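Local coordinates for penicillin binding protein 2X (Streptococcus thermophilus, PDB 5U47) that probably cross-links the peptides of adjacent glycan strands in septal peptidoglycan as a transpeptidase of the division machinery, and is a target of beta-lactams, at residues Asp281-Arg285 / Leu286-Gln290; Val414-Val417 / Gln418-Ala422. The protein carries 1 engineered substitution. All coordinates share one frame; numbering follows the deposited sequence.

Contact 1. Residues Asp281-Arg285 / Leu286-Gln290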
ATOM      1  N   ASP A 281      10.626  13.451   4.402  1.00 34.06           N
ATOM      2  CA  ASP A 281      10.405  12.425   5.406  1.00 34.81           C
ATOM      3  C   ASP A 281      10.330  11.096   4.681  1.00 33.40           C
ATOM      4  O   ASP A 281       9.472  10.917   3.812  1.00 31.29           O
ATOM      5  CB  ASP A 281       9.080  12.714   6.120  1.00 35.65           C
ATOM      6  CG  ASP A 281       8.846  11.834   7.360  1.00 37.99           C
ATOM      7  OD1 ASP A 281       9.474  10.770   7.512  1.00 39.01           O
ATOM      8  OD2 ASP A 281       7.995  12.226   8.191  1.00 42.98           O
ATOM      9  N   TRP A 282      11.215  10.174   5.052  1.00 31.57           N
ATOM     10  CA  TRP A 282      11.298   8.866   4.418  1.00 33.07           C
ATOM     11  C   TRP A 282      10.270   7.847   4.915  1.00 33.14           C
ATOM     12  O   TRP A 282      10.173   6.765   4.361  1.00 35.13           O
ATOM     13  CB  TRP A 282      12.707   8.296   4.630  1.00 36.65           C
ATOM     14  CG  TRP A 282      13.768   9.057   3.883  1.00 38.22           C
ATOM     15  CD1 TRP A 282      14.433  10.159   4.300  1.00 38.97           C
ATOM     16  CD2 TRP A 282      14.256   8.760   2.570  1.00 37.81           C
ATOM     17  NE1 TRP A 282      15.312  10.582   3.322  1.00 40.42           N
ATOM     18  CE2 TRP A 282      15.224   9.735   2.253  1.00 38.86           C
ATOM     19  CE3 TRP A 282      13.958   7.772   1.628  1.00 37.32           C
ATOM     20  CZ2 TRP A 282      15.913   9.741   1.037  1.00 39.42           C
ATOM     21  CZ3 TRP A 282      14.643   7.781   0.416  1.00 38.65           C
ATOM     22  CH2 TRP A 282      15.613   8.760   0.136  1.00 38.17           C
ATOM     23  N   VAL A 283       9.496   8.189   5.941  1.00 33.35           N
ATOM     24  CA  VAL A 283       8.545   7.239   6.536  1.00 32.48           C
ATOM     25  C   VAL A 283       7.315   7.099   5.652  1.00 30.21           C
ATOM     26  O   VAL A 283       6.782   8.098   5.178  1.00 28.47           O
ATOM     27  CB  VAL A 283       8.161   7.685   7.962  1.00 34.34           C
ATOM     28  CG1 VAL A 283       7.169   6.734   8.587  1.00 35.81           C
ATOM     29  CG2 VAL A 283       9.416   7.754   8.854  1.00 37.33           C
ATOM     30  N   ASN A 284       6.896   5.858   5.389  1.00 27.47           N
ATOM     31  CA  ASN A 284       5.713   5.620   4.559  1.00 25.94           C
ATOM     32  C   ASN A 284       4.471   5.879   5.402  1.00 25.32           C
ATOM     33  O   ASN A 284       4.251   5.222   6.429  1.00 24.72           O
ATOM     34  CB  ASN A 284       5.727   4.209   3.971  1.00 26.42           C
ATOM     35  CG  ASN A 284       4.636   4.001   2.939  1.00 27.41           C
ATOM     36  OD1 ASN A 284       3.444   4.011   3.275  1.00 28.40           O
ATOM     37  ND2 ASN A 284       5.030   3.813   1.679  1.00 26.52           N
ATOM     38  N   ARG A 285       3.658   6.839   4.972  1.00 25.86           N
ATOM     39  CA  ARG A 285       2.482   7.202   5.745  1.00 27.11           C
ATOM     40  C   ARG A 285       1.303   6.270   5.625  1.00 26.10           C
ATOM     41  O   ARG A 285       0.371   6.408   6.396  1.00 27.10           O
ATOM     42  CB  ARG A 285       1.990   8.593   5.402  1.00 29.48           C
ATOM     43  CG  ARG A 285       3.073   9.633   5.393  1.00 34.96           C
ATOM     44  CD  ARG A 285       2.626  10.876   6.137  1.00 38.48           C
ATOM     45  NE  ARG A 285       2.950  10.702   7.541  1.00 39.48           N
ATOM     46  CZ  ARG A 285       4.159  10.895   8.059  1.00 41.66           C
ATOM     47  NH1 ARG A 285       5.179  11.259   7.291  1.00 44.31           N
ATOM     48  NH2 ARG A 285       4.349  10.712   9.354  1.00 42.37           N
ATOM     49  N   LEU A 286       1.316   5.355   4.653  1.00 24.55           N
ATOM     50  CA  LEU A 286       0.220   4.417   4.530  1.00 24.06           C
ATOM     51  C   LEU A 286       0.339   3.280   5.547  1.00 23.45           C
ATOM     52  O   LEU A 286      -0.654   2.895   6.159  1.00 23.05           O
ATOM     53  CB  LEU A 286       0.146   3.839   3.114  1.00 23.82           C
ATOM     54  CG  LEU A 286      -0.971   2.825   2.842  1.00 24.07           C
ATOM     55  CD1 LEU A 286      -2.359   3.396   3.151  1.00 24.61           C
ATOM     56  CD2 LEU A 286      -0.896   2.345   1.421  1.00 23.71           C
ATOM     57  N   TYR A 287       1.540   2.740   5.727  1.00 22.64           N
ATOM     58  CA  TYR A 287       1.679   1.561   6.591  1.00 23.77           C
ATOM     59  C   TYR A 287       2.834   1.504   7.589  1.00 25.44           C
ATOM     60  O   TYR A 287       2.920   0.531   8.348  1.00 26.23           O
ATOM     61  CB  TYR A 287       1.717   0.286   5.703  1.00 23.37           C
ATOM     62  CG  TYR A 287       2.801   0.317   4.680  1.00 23.62           C
ATOM     63  CD1 TYR A 287       4.094  -0.073   4.995  1.00 25.49           C
ATOM     64  CD2 TYR A 287       2.547   0.772   3.394  1.00 23.55           C
ATOM     65  CE1 TYR A 287       5.111  -0.034   4.047  1.00 25.18           C
ATOM     66  CE2 TYR A 287       3.546   0.821   2.451  1.00 23.91           C
ATOM     67  CZ  TYR A 287       4.831   0.405   2.789  1.00 25.00           C
ATOM     68  OH  TYR A 287       5.830   0.481   1.859  1.00 26.09           O
ATOM     69  N   GLU A 288       3.711   2.506   7.602  0.50 26.11           N
ATOM     70  CA  GLU A 288       4.840   2.514   8.538  0.50 28.36           C
ATOM     71  C   GLU A 288       4.619   3.455   9.696  0.50 29.02           C
ATOM     72  O   GLU A 288       4.818   3.078  10.853  0.50 29.06           O
ATOM     73  CB  GLU A 288       6.146   2.884   7.833  0.50 29.45           C
ATOM     74  CG  GLU A 288       6.615   1.847   6.846  0.50 29.63           C
ATOM     75  CD  GLU A 288       7.952   2.185   6.233  0.50 30.78           C
ATOM     76  OE1 GLU A 288       8.337   3.379   6.275  0.50 30.06           O
ATOM     77  OE2 GLU A 288       8.605   1.252   5.705  0.50 31.06           O
ATOM     78  N   ALA A 289       4.227   4.687   9.385  1.00 28.22           N
ATOM     79  CA  ALA A 289       4.004   5.702  10.421  1.00 28.63           C
ATOM     80  C   ALA A 289       2.949   5.265  11.454  1.00 28.09           C
ATOM     81  O   ALA A 289       1.891   4.782  11.077  1.00 26.30           O
ATOM     82  CB  ALA A 289       3.554   7.017   9.783  1.00 28.58           C
ATOM     83  N   GLN A 290       3.270   5.401  12.739  1.00 28.36           N
ATOM     84  CA  GLN A 290       2.325   5.122  13.827  1.00 29.49           C
ATOM     85  C   GLN A 290       1.945   6.455  14.442  1.00 29.86           C
ATOM     86  O   GLN A 290       2.814   7.271  14.702  1.00 30.12           O
ATOM     87  CB  GLN A 290       2.937   4.236  14.907  1.00 30.83           C
ATOM     88  CG  GLN A 290       3.192   2.826  14.416  1.00 31.84           C
ATOM     89  CD  GLN A 290       3.706   1.903  15.490  1.00 34.06           C
ATOM     90  OE1 GLN A 290       3.562   0.690  15.385  1.00 34.93           O
ATOM     91  NE2 GLN A 290       4.316   2.464  16.527  1.00 36.00           N
TER
HETATM   92  O   HOH W   1       0.552   4.866   8.634  1.00 27.27           O

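Contact 2. Residues Val414-Val417 / Gln418-Ala422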
ATOM      1  N   VAL A 414      -2.039   3.975  15.828  1.00 26.04           N
ATOM      2  CA  VAL A 414      -2.477   3.237  14.633  1.00 24.83           C
ATOM      3  C   VAL A 414      -1.640   3.604  13.412  1.00 23.70           C
ATOM      4  O   VAL A 414      -0.851   4.554  13.455  1.00 23.90           O
ATOM      5  CB  VAL A 414      -3.939   3.598  14.273  1.00 24.65           C
ATOM      6  CG1 VAL A 414      -4.866   3.372  15.455  1.00 26.43           C
ATOM      7  CG2 VAL A 414      -4.067   5.042  13.768  1.00 24.33           C
ATOM      8  N   THR A 415      -1.815   2.843  12.331  1.00 22.93           N
ATOM      9  CA  THR A 415      -1.267   3.180  11.039  1.00 22.40           C
ATOM     10  C   THR A 415      -2.465   3.595  10.197  1.00 22.50           C
ATOM     11  O   THR A 415      -3.622   3.271  10.518  1.00 21.70           O
ATOM     12  CB  THR A 415      -0.598   1.990  10.328  1.00 22.84           C
ATOM     13  OG1 THR A 415      -1.558   0.945  10.158  1.00 21.56           O
ATOM     14  CG2 THR A 415       0.541   1.481  11.137  1.00 24.24           C
ATOM     15  N   GLN A 416      -2.196   4.306   9.109  1.00 22.59           N
ATOM     16  CA  GLN A 416      -3.255   4.750   8.211  1.00 21.81           C
ATOM     17  C   GLN A 416      -4.031   3.555   7.681  1.00 22.44           C
ATOM     18  O   GLN A 416      -5.273   3.583   7.608  1.00 20.66           O
ATOM     19  CB  GLN A 416      -2.682   5.554   7.024  1.00 22.82           C
ATOM     20  CG  GLN A 416      -3.797   5.932   6.034  1.00 23.98           C
ATOM     21  CD  GLN A 416      -3.368   6.678   4.799  1.00 24.37           C
ATOM     22  OE1 GLN A 416      -4.203   6.918   3.921  1.00 26.05           O
ATOM     23  NE2 GLN A 416      -2.083   7.020   4.688  1.00 24.03           N
ATOM     24  N   VAL A 417      -3.307   2.501   7.308  1.00 20.04           N
ATOM     25  CA  VAL A 417      -3.970   1.328   6.738  1.00 20.19           C
ATOM     26  C   VAL A 417      -4.876   0.615   7.774  1.00 20.28           C
ATOM     27  O   VAL A 417      -5.887   0.042   7.393  1.00 20.09           O
ATOM     28  CB  VAL A 417      -2.984   0.415   5.999  1.00 20.31           C
ATOM     29  CG1 VAL A 417      -2.035  -0.272   6.985  1.00 20.78           C
ATOM     30  CG2 VAL A 417      -3.728  -0.579   5.113  1.00 20.38           C
ATOM     31  N   GLN A 418      -4.538   0.672   9.069  1.00 20.47           N
ATOM     32  CA  GLN A 418      -5.440   0.134  10.118  1.00 21.51           C
ATOM     33  C   GLN A 418      -6.745   0.947  10.177  1.00 22.13           C
ATOM     34  O   GLN A 418      -7.846   0.390  10.317  1.00 21.33           O
ATOM     35  CB  GLN A 418      -4.760   0.108  11.478  1.00 20.96           C
ATOM     36  CG  GLN A 418      -3.715  -0.981  11.603  1.00 21.89           C
ATOM     37  CD  GLN A 418      -2.986  -0.937  12.919  1.00 23.53           C
ATOM     38  OE1 GLN A 418      -2.675   0.146  13.429  1.00 25.02           O
ATOM     39  NE2 GLN A 418      -2.673  -2.114  13.465  1.00 23.07           N
ATOM     40  N   MET A 419      -6.625   2.270  10.035  1.00 21.90           N
ATOM     41  CA  MET A 419      -7.812   3.101  10.005  1.00 21.80           C
ATOM     42  C   MET A 419      -8.667   2.777   8.785  1.00 21.56           C
ATOM     43  O   MET A 419      -9.881   2.666   8.892  1.00 20.78           O
ATOM     44  CB  MET A 419      -7.458   4.595  10.034  1.00 23.12           C
ATOM     45  CG  MET A 419      -6.798   5.046  11.339  1.00 24.20           C
ATOM     46  SD  MET A 419      -7.801   4.745  12.816  1.00 26.76           S
ATOM     47  CE  MET A 419      -9.220   5.794  12.529  1.00 26.88           C
ATOM     48  N   LEU A 420      -8.037   2.625   7.622  1.00 21.81           N
ATOM     49  CA  LEU A 420      -8.779   2.303   6.399  1.00 22.20           C
ATOM     50  C   LEU A 420      -9.543   0.994   6.551  1.00 21.53           C
ATOM     51  O   LEU A 420     -10.700   0.901   6.157  1.00 20.82           O
ATOM     52  CB  LEU A 420      -7.844   2.238   5.178  1.00 21.32           C
ATOM     53  CG  LEU A 420      -7.128   3.561   4.804  1.00 22.11           C
ATOM     54  CD1 LEU A 420      -6.167   3.322   3.642  1.00 22.51           C
ATOM     55  CD2 LEU A 420      -8.128   4.653   4.428  1.00 22.09           C
ATOM     56  N   ARG A 421      -8.867  -0.002   7.108  1.00 20.83           N
ATOM     57  CA  ARG A 421      -9.462  -1.313   7.333  1.00 21.71           C
ATOM     58  C   ARG A 421     -10.716  -1.182   8.231  1.00 21.18           C
ATOM     59  O   ARG A 421     -11.766  -1.742   7.924  1.00 21.14           O
ATOM     60  CB  ARG A 421      -8.438  -2.233   7.982  1.00 21.40           C
ATOM     61  CG  ARG A 421      -8.956  -3.608   8.340  1.00 22.40           C
ATOM     62  CD  ARG A 421      -7.865  -4.490   8.939  1.00 23.15           C
ATOM     63  NE  ARG A 421      -7.322  -3.887  10.142  1.00 24.23           N
ATOM     64  CZ  ARG A 421      -6.299  -4.355  10.870  1.00 24.80           C
ATOM     65  NH1 ARG A 421      -5.902  -3.671  11.926  1.00 26.28           N
ATOM     66  NH2 ARG A 421      -5.672  -5.471  10.562  1.00 25.75           N
ATOM     67  N   ALA A 422     -10.600  -0.414   9.305  1.00 20.43           N
ATOM     68  CA  ALA A 422     -11.712  -0.208  10.241  1.00 22.59           C
ATOM     69  C   ALA A 422     -12.857   0.515   9.553  1.00 24.30           C
ATOM     70  O   ALA A 422     -14.030   0.143   9.734  1.00 23.73           O
ATOM     71  CB  ALA A 422     -11.242   0.572  11.463  1.00 23.30           C
TER

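Contact 1. Residues Asp281-Arg285 / Leu286-Gln290
The backbone O of N284 accepts two hydrogen bonds. E288 N and A289 N each lie 3.0 Å from N284 O and reach it from opposite faces of its plane. These bonds close a tight turn through L286 and Y287. The N284 side chain works inside the turn. Its CG lies anti to the backbone N (chi1 -171°), which carries OD1 over to the next residues. L286 N donates to N284 OD1 at 2.9 Å, and Y287 N adds a weak bond to the same oxygen. The N284 amide is stacked on one face of the Y287 ring, with the two planes 30° apart. N284 OD1 comes within 3.3 Å of Y287 CE2. In the conformer given for E288, one of two, N284 N donates to E288 OE1 at 3.0 Å, nearly straight and from above the carboxylate plane. V283 CG1 packs on A289 CB at 3.8 Å. A salt bridge from R285 NH1 to D281 OD2 (3.1 Å) ties the arginine back to the start of the segment. Water 1 donates to both R285 O and A289 O. D281 OD1 accepts from V283 N, an Asx turn, in the loop that leads to helix 297-308 of the transpeptidase domain.

Contact 2. Residues Val414-Val417 / Gln418-Ala422
V414 meets two residues of the first helical turn. Its CG2 packs on M419 CG at 3.7 Å, and the two side chains cross at about a right angle. V414 CA also lies 3.3 Å from Q418 OE1. T415 comes next, at the N-cap. Its OG1 sits between its own backbone N and carbonyl carbon (chi1 59°), where it can face the open end of the helix. Q418 N donates to T415 OG1 at 3.2 Å. In return T415 N donates to Q418 OE1 at 3.0 Å, with the donor tilted 24° from the amide plane. This reciprocal pair is a capping box, and it starts helix 416-427 of the transpeptidase domain. The acceptor in this box is a glutamine amide oxygen rather than the usual carboxylate. Q418 NE2 is used as well, by the backbone O atoms of I382 and S393, so both ends of the buried amide are satisfied and its rotation is fixed. T415 O accepts from M419 N. The Q416 side chain is held outside this turn: OE1 hydrogen-bonds T249 OG1 and NE2 hydrogen-bonds R285 O. The backbone O of Q416 takes L420 N at 2.9 Å, in the carbonyl plane. L420 CG lies 3.4 Å from Q416 O. V417 O accepts from R421 N at 3.0 Å. R421 NH1 hydrogen-bonds I382 O, which Q418 NE2 also uses.

How the contacts relate
Both contacts are local and lie in series along the chain, neither nested nor crossed. Contact 1 closes a turn in the loop between strand 258-264 and helix 297-308. The chain then runs through that helix and many further elements before contact 2 opens helix 416-427. In space the two meet, with centres about 12 Å apart. The backbone O of L286 probably accepts a hydrogen bond from V417 N. A289 O also packs against T415 CG2. The turn of 281-290 thus rests on the N-terminal end of helix 416-427. R285 and Q416 both touch strand 245-252, which joins the pair to the five-stranded antiparallel sheet.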